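Local coordinates for putative nudix hydrolase family member (Chromobacterium violaceum, PDB 3F13), which probably hydrolyses a nucleoside diphosphate derivative or related pyrophosphate with the help of magnesium, at residues B[55-60]-B[66-71]; B[125-130]-B[139-144]. One frame throughout, in Å; residues are numbered along the deposited sequence.

Interaction 1 of 2, residues B[55-60]-B[66-71]; sequences ALIREI and LRINSM
The helix of the Nudix box packs here against the chain that leaves it: Ile57 and Ile60, on helix 52-64, receive Ile68 from the segment that leads into strand 70-78. Ile68 is the wedge. Its CG1 lies anti to the carbonyl carbon (chi1 -66°), which carries CD1 to the helix, where it ends against Ile60 and near the backbone of Ile57. The two isoleucine side chains cross at about a right angle, and Ile68 CD1 stands 3.4 Å from Ile60 CG1, closer than ordinary van der Waals contact. Beside this tight spot, Ile60 CG2 meets Leu66 CB at 3.9 Å, while Ile57 CG1 rests 4.2 Å from Ile68 CB.

Residues 44-65 match the Nudix box, whose loop-helix-loop shape places a helix against the sheet of the Nudix fold. In relatives, glutamates of this helix bind the metal; its apolar face is turned to the core, where Leu56 also touches Tyr87 and Cys89 of strand 82-90. Met71 extends that layer. Its chain bends at chi3, and Met71 CE comes 4.1 Å from Leu56 CD2 as the two side chains slide past each other in opposite directions, while Met71 SD lies 4.3 Å from Ile57 CD1.

No direct hydrogen bond joins the segments, but a water does. It donates to Ile57 O and to Leu66 O, each at 2.8 Å, and accepts from Ile68 N at 3.0 Å, so three backbone polar groups are satisfied at one point between helix and loop. From the second subunit, Ser53 hydrogen-bonds through its OG to Ile68 O, and Met71 packs on its counterpart, Met71 of that subunit.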
ATOM      1  N   ALA B  55      -6.638   5.939   6.049  1.00 27.53           N
ATOM      2  CA  ALA B  55      -6.239   6.942   6.989  1.00 28.00           C
ATOM      3  C   ALA B  55      -4.704   7.064   7.010  1.00 27.83           C
ATOM      4  O   ALA B  55      -4.154   8.152   7.137  1.00 28.11           O
ATOM      5  CB  ALA B  55      -6.795   6.580   8.348  1.00 28.97           C
ATOM      6  N   LEU B  56      -3.993   5.942   6.871  1.00 26.69           N
ATOM      7  CA  LEU B  56      -2.528   6.019   6.939  1.00 26.35           C
ATOM      8  C   LEU B  56      -1.979   6.958   5.837  1.00 25.86           C
ATOM      9  O   LEU B  56      -1.144   7.834   6.093  1.00 25.82           O
ATOM     10  CB  LEU B  56      -1.896   4.631   6.815  1.00 27.45           C
ATOM     11  CG  LEU B  56      -0.420   4.780   7.335  1.00 28.11           C
ATOM     12  CD1 LEU B  56      -0.464   5.623   8.636  1.00 33.56           C
ATOM     13  CD2 LEU B  56       0.338   3.543   7.618  1.00 32.03           C
ATOM     14  N   ILE B  57      -2.431   6.751   4.608  1.00 25.26           N
ATOM     15  CA  ILE B  57      -1.954   7.587   3.505  1.00 26.27           C
ATOM     16  C   ILE B  57      -2.261   9.077   3.721  1.00 26.35           C
ATOM     17  O   ILE B  57      -1.414   9.946   3.532  1.00 26.84           O
ATOM     18  CB  ILE B  57      -2.510   7.090   2.154  1.00 26.33           C
ATOM     19  CG1 ILE B  57      -2.054   5.656   1.904  1.00 27.30           C
ATOM     20  CG2 ILE B  57      -2.017   7.993   1.051  1.00 26.15           C
ATOM     21  CD1 ILE B  57      -2.892   4.949   0.796  1.00 28.69           C
ATOM     22  N   ARG B  58      -3.479   9.353   4.146  1.00 26.60           N
ATOM     23  CA  ARG B  58      -3.895  10.718   4.417  1.00 27.59           C
ATOM     24  C   ARG B  58      -3.010  11.337   5.500  1.00 28.40           C
ATOM     25  O   ARG B  58      -2.453  12.432   5.342  1.00 30.01           O
ATOM     26  CB  ARG B  58      -5.361  10.715   4.852  1.00 28.34           C
ATOM     27  CG  ARG B  58      -5.865  12.025   5.495  1.00 29.89           C
ATOM     28  CD  ARG B  58      -7.368  11.944   5.813  1.00 33.45           C
ATOM     29  NE  ARG B  58      -7.732  10.900   6.786  1.00 33.97           N
ATOM     30  CZ  ARG B  58      -7.499  10.992   8.091  1.00 35.56           C
ATOM     31  NH1 ARG B  58      -6.890  12.077   8.575  1.00 36.98           N
ATOM     32  NH2 ARG B  58      -7.848  10.002   8.914  1.00 38.15           N
ATOM     33  N   GLU B  59      -2.843  10.630   6.605  1.00 28.50           N
ATOM     34  CA  GLU B  59      -2.127  11.213   7.740  1.00 28.93           C
ATOM     35  C   GLU B  59      -0.628  11.392   7.516  1.00 29.94           C
ATOM     36  O   GLU B  59      -0.030  12.391   7.963  1.00 29.53           O
ATOM     37  CB  GLU B  59      -2.433  10.406   8.996  1.00 29.00           C
ATOM     38  CG  GLU B  59      -3.902  10.525   9.393  1.00 33.89           C
ATOM     39  CD  GLU B  59      -4.148  11.461  10.581  1.00 43.66           C
ATOM     40  OE1 GLU B  59      -3.230  12.245  10.931  1.00 46.96           O
ATOM     41  OE2 GLU B  59      -5.271  11.399  11.169  1.00 48.10           O
ATOM     42  N   ILE B  60       0.010  10.417   6.870  1.00 28.13           N
ATOM     43  CA  ILE B  60       1.415  10.579   6.576  1.00 29.01           C
ATOM     44  C   ILE B  60       1.597  11.825   5.701  1.00 29.67           C
ATOM     45  O   ILE B  60       2.504  12.621   5.940  1.00 29.85           O
ATOM     46  CB  ILE B  60       2.009   9.368   5.885  1.00 30.03           C
ATOM     47  CG1 ILE B  60       2.040   8.153   6.825  1.00 31.37           C
ATOM     48  CG2 ILE B  60       3.431   9.681   5.343  1.00 28.31           C
ATOM     49  CD1 ILE B  60       2.190   8.474   8.246  1.00 34.70           C
ATOM     50  N   LEU B  66       4.967  13.383   2.742  1.00 29.42           N
ATOM     51  CA  LEU B  66       5.243  12.194   1.923  1.00 29.08           C
ATOM     52  C   LEU B  66       3.963  11.585   1.297  1.00 28.38           C
ATOM     53  O   LEU B  66       2.902  11.556   1.912  1.00 27.82           O
ATOM     54  CB  LEU B  66       5.976  11.127   2.727  1.00 28.46           C
ATOM     55  CG  LEU B  66       7.406  11.351   3.218  1.00 29.98           C
ATOM     56  CD1 LEU B  66       7.857  10.194   4.183  1.00 31.62           C
ATOM     57  CD2 LEU B  66       8.312  11.444   1.996  1.00 33.68           C
ATOM     58  N   ARG B  67       4.095  11.120   0.053  1.00 28.72           N
ATOM     59  CA  ARG B  67       2.977  10.494  -0.670  1.00 29.30           C
ATOM     60  C   ARG B  67       3.257   8.987  -0.773  1.00 28.52           C
ATOM     61  O   ARG B  67       4.146   8.524  -1.510  1.00 28.64           O
ATOM     62  CB  ARG B  67       2.810  11.139  -2.038  1.00 28.57           C
ATOM     63  CG  ARG B  67       2.653  12.643  -1.939  1.00 32.22           C
ATOM     64  CD  ARG B  67       2.726  13.374  -3.290  1.00 37.70           C
ATOM     65  NE  ARG B  67       2.504  14.800  -3.049  1.00 40.89           N
ATOM     66  CZ  ARG B  67       2.323  15.730  -3.985  1.00 44.16           C
ATOM     67  NH1 ARG B  67       2.329  15.407  -5.277  1.00 44.18           N
ATOM     68  NH2 ARG B  67       2.135  16.994  -3.615  1.00 43.24           N
ATOM     69  N   ILE B  68       2.528   8.217   0.014  1.00 28.23           N
ATOM     70  CA  ILE B  68       2.762   6.775   0.030  1.00 27.41           C
ATOM     71  C   ILE B  68       2.205   6.059  -1.224  1.00 26.71           C
ATOM     72  O   ILE B  68       1.023   6.206  -1.502  1.00 28.82           O
ATOM     73  CB  ILE B  68       2.098   6.188   1.287  1.00 27.46           C
ATOM     74  CG1 ILE B  68       2.823   6.726   2.545  1.00 26.71           C
ATOM     75  CG2 ILE B  68       2.115   4.657   1.217  1.00 26.60           C
ATOM     76  CD1 ILE B  68       2.040   6.532   3.780  1.00 30.77           C
ATOM     77  N   ASN B  69       3.052   5.286  -1.944  1.00 26.87           N
ATOM     78  CA  ASN B  69       2.776   4.452  -3.163  0.50 26.60           C
ATOM     79  C   ASN B  69       2.612   2.956  -2.892  1.00 25.94           C
ATOM     80  O   ASN B  69       2.031   2.178  -3.687  1.00 27.73           O
ATOM     81  CB  ASN B  69       3.880   4.625  -4.273  0.50 25.85           C
ATOM     82  CG  ASN B  69       5.378   4.350  -3.802  0.50 26.75           C
ATOM     83  OD1 ASN B  69       5.988   3.256  -4.032  0.50 19.04           O
ATOM     84  ND2 ASN B  69       6.012   5.409  -3.288  0.50 28.07           N
ATOM     85  N   SER B  70       3.255   2.532  -1.815  1.00 23.93           N
ATOM     86  CA  SER B  70       3.356   1.120  -1.427  1.00 23.58           C
ATOM     87  C   SER B  70       3.388   1.013   0.095  1.00 22.99           C
ATOM     88  O   SER B  70       4.044   1.826   0.795  1.00 23.08           O
ATOM     89  CB  SER B  70       4.648   0.545  -2.004  1.00 23.58           C
ATOM     90  OG  SER B  70       4.675   0.749  -3.425  1.00 25.67           O
ATOM     91  N   MET B  71       2.687   0.015   0.601  1.00 23.95           N
ATOM     92  CA  MET B  71       2.589  -0.231   2.027  1.00 23.40           C
ATOM     93  C   MET B  71       2.440  -1.726   2.247  1.00 23.30           C
ATOM     94  O   MET B  71       1.801  -2.435   1.454  1.00 23.78           O
ATOM     95  CB  MET B  71       1.330   0.505   2.576  1.00 25.47           C
ATOM     96  CG  MET B  71      -0.040   0.567   1.569  1.00 21.95           C
ATOM     97  SD  MET B  71      -1.384   1.278   2.544  1.00 41.77           S
ATOM     98  CE  MET B  71      -0.468   1.894   3.956  1.00 39.38           C
TER
HETATM   99  O   HOH W   1       0.950   9.567   2.149  1.00 29.85           O

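Interaction 2 of 2, residues B[125-130]-B[139-144]; sequences RRYARL and EALRAL
Leu141 reaches from helix 136-157 to Tyr127 and Leu130 of helix 118-132, and its two methyls make most of the apolar contact between segments 125-130 and 139-144; Tyr127 on Leu145 is a further link. Both of its torsions are extended (chi1 -170°), which pushes the branched end well out from its own backbone. Leu141 CD1 is the tighter of the two branches: it lies 3.7 Å from Leu130 CG and 3.9 Å from Tyr127 CE1, so that one methyl is lodged between a leucine and an aromatic ring. Leu141 CD2 sits by the hydroxyl, 3.9 Å from Tyr127 OH. Each of the two partners crosses Leu141 obliquely. The tyrosine is directed by a CG set opposite the backbone N (chi1 168°), and its hydroxyl has a hydrogen bond to Glu24, so the apolar packing and a polar anchor both restrain the ring.

Away from this buried patch the contact is loose. Arg142, partly exposed, bends at chi3 and brings its NH1 to 4.2 Å from Leu130 O, too far for a hydrogen bond; the same nitrogen instead bonds the carbonyl oxygens of Arg131 and Glu133. It therefore ties helix 136-157 to the C-terminal end of helix 118-132 and the turn after it, and touches Leu130 merely in passing.

The short helical segments run at 95° to each other with axes 11.2 Å apart at closest approach, a separation filled by Leu141 from one side and Tyr127 and Leu130 from the other. On the side of the sheet, Leu74 touches both Tyr127 and Leu130, and Leu88 touches Tyr127 and Leu141. The arrangement is thus a nearly perpendicular helix pair joined by a short turn and laid on strands 70-78 and 82-90 of the Nudix alpha/beta/alpha sandwich.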
ATOM      1  N   ARG B 125       9.946  -2.323  18.610  1.00 31.79           N
ATOM      2  CA  ARG B 125      10.549  -3.585  19.043  1.00 31.62           C
ATOM      3  C   ARG B 125       9.993  -4.776  18.245  1.00 30.87           C
ATOM      4  O   ARG B 125      10.730  -5.662  17.827  1.00 31.42           O
ATOM      5  CB  ARG B 125      10.333  -3.823  20.545  1.00 31.69           C
ATOM      6  CG  ARG B 125      11.179  -2.935  21.389  1.00 36.11           C
ATOM      7  CD  ARG B 125      11.588  -3.626  22.726  1.00 40.19           C
ATOM      8  NE  ARG B 125      12.762  -2.918  23.211  1.00 43.39           N
ATOM      9  CZ  ARG B 125      12.692  -1.934  24.084  1.00 44.93           C
ATOM     10  NH1 ARG B 125      13.793  -1.292  24.463  1.00 47.50           N
ATOM     11  NH2 ARG B 125      11.513  -1.609  24.590  1.00 47.27           N
ATOM     12  N   ARG B 126       8.683  -4.798  18.058  1.00 30.39           N
ATOM     13  CA  ARG B 126       8.023  -5.884  17.352  1.00 29.82           C
ATOM     14  C   ARG B 126       8.430  -5.867  15.898  1.00 29.77           C
ATOM     15  O   ARG B 126       8.655  -6.905  15.295  1.00 29.42           O
ATOM     16  CB  ARG B 126       6.516  -5.719  17.463  1.00 31.92           C
ATOM     17  CG  ARG B 126       5.746  -6.931  16.987  1.00 35.58           C
ATOM     18  CD  ARG B 126       4.462  -7.038  17.851  1.00 43.15           C
ATOM     19  NE  ARG B 126       3.427  -7.816  17.184  1.00 46.69           N
ATOM     20  CZ  ARG B 126       2.127  -7.624  17.377  1.00 46.02           C
ATOM     21  NH1 ARG B 126       1.256  -8.372  16.733  1.00 49.35           N
ATOM     22  NH2 ARG B 126       1.710  -6.660  18.190  1.00 46.84           N
ATOM     23  N   TYR B 127       8.498  -4.670  15.331  1.00 28.74           N
ATOM     24  CA  TYR B 127       8.940  -4.517  13.945  1.00 30.09           C
ATOM     25  C   TYR B 127      10.380  -5.034  13.799  1.00 29.52           C
ATOM     26  O   TYR B 127      10.742  -5.683  12.824  1.00 29.21           O
ATOM     27  CB  TYR B 127       8.925  -3.040  13.559  1.00 28.72           C
ATOM     28  CG  TYR B 127       9.647  -2.796  12.244  1.00 31.15           C
ATOM     29  CD1 TYR B 127       9.092  -3.237  11.045  1.00 31.75           C
ATOM     30  CD2 TYR B 127      10.876  -2.139  12.191  1.00 28.59           C
ATOM     31  CE1 TYR B 127       9.741  -3.024   9.839  1.00 30.52           C
ATOM     32  CE2 TYR B 127      11.528  -1.919  10.978  1.00 29.46           C
ATOM     33  CZ  TYR B 127      10.946  -2.377   9.812  1.00 29.49           C
ATOM     34  OH  TYR B 127      11.566  -2.166   8.600  1.00 34.89           O
ATOM     35  N   ALA B 128      11.211  -4.715  14.776  1.00 30.26           N
ATOM     36  CA  ALA B 128      12.597  -5.206  14.747  1.00 30.51           C
ATOM     37  C   ALA B 128      12.654  -6.734  14.700  1.00 31.59           C
ATOM     38  O   ALA B 128      13.462  -7.295  13.956  1.00 31.78           O
ATOM     39  CB  ALA B 128      13.353  -4.690  15.946  1.00 30.49           C
ATOM     40  N   ARG B 129      11.812  -7.410  15.481  1.00 32.62           N
ATOM     41  CA  ARG B 129      11.724  -8.882  15.435  1.00 33.60           C
ATOM     42  C   ARG B 129      11.271  -9.334  14.046  1.00 33.12           C
ATOM     43  O   ARG B 129      11.893 -10.197  13.429  1.00 33.53           O
ATOM     44  CB  ARG B 129      10.718  -9.429  16.463  1.00 33.99           C
ATOM     45  CG  ARG B 129      11.281  -9.837  17.813  1.00 40.67           C
ATOM     46  CD  ARG B 129      10.167 -10.390  18.749  1.00 45.20           C
ATOM     47  NE  ARG B 129       9.549  -9.301  19.508  1.00 49.84           N
ATOM     48  CZ  ARG B 129       8.241  -9.061  19.580  1.00 51.89           C
ATOM     49  NH1 ARG B 129       7.368  -9.852  18.954  1.00 52.85           N
ATOM     50  NH2 ARG B 129       7.805  -8.020  20.300  1.00 55.08           N
ATOM     51  N   LEU B 130      10.175  -8.759  13.566  1.00 31.79           N
ATOM     52  CA  LEU B 130       9.572  -9.199  12.298  1.00 31.80           C
ATOM     53  C   LEU B 130      10.558  -9.082  11.137  1.00 31.37           C
ATOM     54  O   LEU B 130      10.618  -9.933  10.262  1.00 31.66           O
ATOM     55  CB  LEU B 130       8.326  -8.360  11.992  1.00 31.95           C
ATOM     56  CG  LEU B 130       7.408  -8.852  10.867  1.00 33.30           C
ATOM     57  CD1 LEU B 130       7.008 -10.298  11.089  1.00 34.25           C
ATOM     58  CD2 LEU B 130       6.166  -7.966  10.826  1.00 32.31           C
ATOM     59  N   GLU B 139       9.749 -12.078   4.673  1.00 27.60           N
ATOM     60  CA  GLU B 139      10.367 -12.027   3.343  1.00 29.49           C
ATOM     61  C   GLU B 139       9.862 -10.844   2.522  1.00 27.58           C
ATOM     62  O   GLU B 139      10.647 -10.164   1.859  1.00 27.89           O
ATOM     63  CB  GLU B 139      10.136 -13.324   2.553  1.00 30.51           C
ATOM     64  CG  GLU B 139      10.952 -14.505   3.061  1.00 36.64           C
ATOM     65  CD  GLU B 139      10.848 -15.696   2.122  1.00 44.94           C
ATOM     66  OE1 GLU B 139      11.579 -15.693   1.097  1.00 48.49           O
ATOM     67  OE2 GLU B 139      10.015 -16.608   2.386  1.00 48.39           O
ATOM     68  N   ALA B 140       8.542 -10.645   2.538  1.00 27.42           N
ATOM     69  CA  ALA B 140       7.917  -9.465   1.925  1.00 26.44           C
ATOM     70  C   ALA B 140       8.446  -8.158   2.510  1.00 26.63           C
ATOM     71  O   ALA B 140       8.773  -7.242   1.773  1.00 26.10           O
ATOM     72  CB  ALA B 140       6.429  -9.537   2.089  1.00 27.20           C
ATOM     73  N   LEU B 141       8.552  -8.086   3.830  1.00 25.56           N
ATOM     74  CA  LEU B 141       9.089  -6.912   4.492  1.00 25.23           C
ATOM     75  C   LEU B 141      10.511  -6.645   3.978  1.00 25.38           C
ATOM     76  O   LEU B 141      10.830  -5.525   3.541  1.00 25.01           O
ATOM     77  CB  LEU B 141       9.061  -7.146   6.006  1.00 25.56           C
ATOM     78  CG  LEU B 141       9.338  -6.027   6.990  1.00 25.92           C
ATOM     79  CD1 LEU B 141       9.067  -6.600   8.408  1.00 24.60           C
ATOM     80  CD2 LEU B 141      10.788  -5.567   6.851  1.00 28.50           C
ATOM     81  N   ARG B 142      11.357  -7.672   3.991  1.00 24.95           N
ATOM     82  CA  ARG B 142      12.748  -7.482   3.567  1.00 26.19           C
ATOM     83  C   ARG B 142      12.846  -7.105   2.089  1.00 26.28           C
ATOM     84  O   ARG B 142      13.709  -6.309   1.700  1.00 27.31           O
ATOM     85  CB  ARG B 142      13.612  -8.700   3.880  1.00 28.10           C
ATOM     86  CG  ARG B 142      13.945  -8.887   5.413  1.00 28.61           C
ATOM     87  CD  ARG B 142      14.958 -10.014   5.602  1.00 28.09           C
ATOM     88  NE  ARG B 142      14.361 -11.305   5.305  1.00 29.13           N
ATOM     89  CZ  ARG B 142      13.528 -11.943   6.118  1.00 31.19           C
ATOM     90  NH1 ARG B 142      13.189 -11.415   7.298  1.00 31.92           N
ATOM     91  NH2 ARG B 142      13.014 -13.093   5.740  1.00 31.78           N
ATOM     92  N   ALA B 143      11.957  -7.644   1.263  1.00 24.99           N
ATOM     93  CA  ALA B 143      11.988  -7.284  -0.146  1.00 25.15           C
ATOM     94  C   ALA B 143      11.578  -5.830  -0.343  1.00 25.26           C
ATOM     95  O   ALA B 143      12.121  -5.124  -1.202  1.00 25.42           O
ATOM     96  CB  ALA B 143      11.139  -8.239  -0.985  1.00 24.93           C
ATOM     97  N   LEU B 144      10.601  -5.364   0.441  1.00 24.58           N
ATOM     98  CA  LEU B 144      10.185  -3.966   0.329  1.00 25.41           C
ATOM     99  C   LEU B 144      11.321  -3.044   0.770  1.00 25.69           C
ATOM    100  O   LEU B 144      11.562  -2.024   0.147  1.00 25.93           O
ATOM    101  CB  LEU B 144       8.891  -3.702   1.109  1.00 25.71           C
ATOM    102  CG  LEU B 144       7.683  -4.236   0.354  1.00 28.49           C
ATOM    103  CD1 LEU B 144       6.411  -4.165   1.224  1.00 33.87           C
ATOM    104  CD2 LEU B 144       7.520  -3.382  -0.930  1.00 31.10           C
TER

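In the fold
From the N terminus, the chain first lays down strands 16-25, 28-33 and 43-45 and then enters helix 52-64. Interaction 1 folds the loop after this helix back on it, reaching the first residues of strand 70-78. Strands 82-90 and 103-107 follow. Interaction 2 then closes over the short turn 133-135 between helices 118-132 and 136-157. The two closures stand in series, neither nesting nor crossing, with contact centres about 18 Å apart and nearest atoms about 5 Å apart without touching. Interaction 1 includes the start of strand 70-78 and touches strand 82-90, interaction 2 packs on both strands, and both reach the second subunit, so sheet, helices and dimer are linked.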